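Local coordinates for putative exported protein (Burkholderia pseudomallei, PDB 4JGB) that is of unconfirmed function but has a Rossmann-type fold and may act as an NAD(P)-dependent oxidoreductase, at residues V103-A108 against F154-L159. Sequence-based numbering, arbitrary orientation.
Sequences VVVGGA and FSPAAL
Val105 and Phe154 form a parallel beta bridge, and the end-to-end directions of the two touching parts differ by 19°. Two backbone bonds set the register: Phe154 N gives its hydrogen to Val104 O (2.8 Å), nearly along the carbonyl axis, and Gly106 N donates to Phe154 O at 3.0 Å. The second donor sits 72° out of the carbonyl plane, so it misses the lone pairs although its N-H points almost straight at the oxygen; Tyr191 OH also bonds Phe154 O. The CA atoms come closest at Gly106, which has no side chain to meet Ser155 (3.8 Å), and part again by Ala108 and Ala158. The OG of Ser155, anti to its own carbonyl carbon (chi1 -58°), faces Gly107, whose N makes a weak, bent bond to it at 2.9 Å. Pro156 lays its CD against Gly106 O (3.4 Å), while its CG meets Val105 CG1 at 4.1 Å, the side chains crossing nearly at right angles. Ala108 CB lies 3.4 Å from Pro156 O and 3.5 Å from Ala158 CA. Phe154's ring meets Tyr191 of helix 188-201, planes nearly perpendicular. Parallel strand order 3-2-1-4-5-6, with helix 130-143 linking the last two, marks a Rossmann-type fold, consistent with NAD(P) binding.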
loop_
_atom_site.group_PDB
_atom_site.type_symbol
_atom_site.label_atom_id
_atom_site.label_comp_id
_atom_site.label_asym_id
_atom_site.label_seq_id
_atom_site.Cartn_x
_atom_site.Cartn_y
_atom_site.Cartn_z
ATOM N N VAL A 103 -0.822 -2.631 6.129
ATOM C CA VAL A 103 0.056 -1.944 5.165
ATOM C C VAL A 103 -0.760 -1.538 3.940
ATOM O O VAL A 103 -1.436 -2.382 3.332
ATOM C CB VAL A 103 1.319 -2.756 4.734
ATOM C CG1 VAL A 103 2.225 -1.926 3.811
ATOM C CG2 VAL A 103 2.130 -3.212 5.938
ATOM N N VAL A 104 -0.719 -0.252 3.597
ATOM C CA VAL A 104 -1.516 0.247 2.452
ATOM C C VAL A 104 -0.639 0.884 1.372
ATOM O O VAL A 104 0.385 1.500 1.657
ATOM C CB VAL A 104 -2.697 1.187 2.889
ATOM C CG1 VAL A 104 -3.461 0.614 4.074
ATOM C CG2 VAL A 104 -2.220 2.563 3.310
ATOM N N VAL A 105 -1.033 0.702 0.121
ATOM C CA VAL A 105 -0.416 1.402 -1.000
ATOM C C VAL A 105 -0.820 2.869 -0.884
ATOM O O VAL A 105 -1.998 3.194 -0.818
ATOM C CB VAL A 105 -0.833 0.764 -2.366
ATOM C CG1 VAL A 105 -0.455 1.649 -3.573
ATOM C CG2 VAL A 105 -0.195 -0.624 -2.518
ATOM N N GLY A 106 0.182 3.742 -0.839
ATOM C CA GLY A 106 -0.032 5.185 -0.756
ATOM C C GLY A 106 -0.026 5.852 -2.121
ATOM O O GLY A 106 -0.445 5.252 -3.117
ATOM N N GLY A 107 0.471 7.081 -2.182
ATOM C CA GLY A 107 0.465 7.882 -3.437
ATOM C C GLY A 107 1.742 8.726 -3.572
ATOM O O GLY A 107 2.125 9.434 -2.658
ATOM N N ALA A 108 2.364 8.668 -4.745
ATOM C CA ALA A 108 3.579 9.416 -5.060
ATOM C C ALA A 108 3.393 10.931 -4.864
ATOM O O ALA A 108 4.316 11.609 -4.443
ATOM C CB ALA A 108 4.024 9.100 -6.493
ATOM N N PHE A 154 2.545 3.103 2.362
ATOM C CA PHE A 154 3.692 2.783 1.516
ATOM C C PHE A 154 3.496 3.319 0.098
ATOM O O PHE A 154 2.952 2.609 -0.723
ATOM C CB PHE A 154 3.953 1.244 1.460
ATOM C CG PHE A 154 5.416 0.883 1.192
ATOM C CD1 PHE A 154 6.075 1.349 0.046
ATOM C CD2 PHE A 154 6.135 0.108 2.096
ATOM C CE1 PHE A 154 7.407 1.080 -0.173
ATOM C CE2 PHE A 154 7.469 -0.194 1.872
ATOM C CZ PHE A 154 8.112 0.286 0.732
ATOM N N SER A 155 3.934 4.556 -0.189
ATOM C CA SER A 155 3.735 5.165 -1.523
ATOM C C SER A 155 4.696 4.649 -2.575
ATOM O O SER A 155 5.888 4.516 -2.296
ATOM C CB SER A 155 3.867 6.704 -1.487
ATOM O OG SER A 155 2.929 7.247 -0.564
ATOM N N PRO A 156 4.178 4.362 -3.778
ATOM C CA PRO A 156 5.015 4.036 -4.921
ATOM C C PRO A 156 5.766 5.279 -5.319
ATOM O O PRO A 156 5.384 6.398 -4.927
ATOM C CB PRO A 156 3.996 3.742 -6.073
ATOM C CG PRO A 156 2.657 3.642 -5.431
ATOM C CD PRO A 156 2.743 4.400 -4.119
ATOM N N ALA A 157 6.823 5.074 -6.094
ATOM C CA ALA A 157 7.508 6.165 -6.755
ATOM C C ALA A 157 6.571 6.859 -7.756
ATOM O O ALA A 157 5.521 6.316 -8.105
ATOM C CB ALA A 157 8.736 5.615 -7.465
ATOM N N ALA A 158 6.991 8.020 -8.273
ATOM C CA ALA A 158 6.199 8.782 -9.261
ATOM C C ALA A 158 5.933 7.956 -10.494
ATOM O O ALA A 158 4.974 8.180 -11.227
ATOM C CB ALA A 158 6.908 10.075 -9.653
ATOM N N LEU A 159 6.811 7.008 -10.757
ATOM C CA LEU A 159 6.602 6.181 -11.905
ATOM C C LEU A 159 6.762 4.735 -11.469
ATOM O O LEU A 159 7.844 4.324 -11.034
ATOM C CB LEU A 159 7.621 6.559 -12.985
ATOM C CG LEU A 159 7.618 5.810 -14.298
ATOM C CD1 LEU A 159 8.592 6.455 -15.279
ATOM C CD2 LEU A 159 7.980 4.339 -14.115
#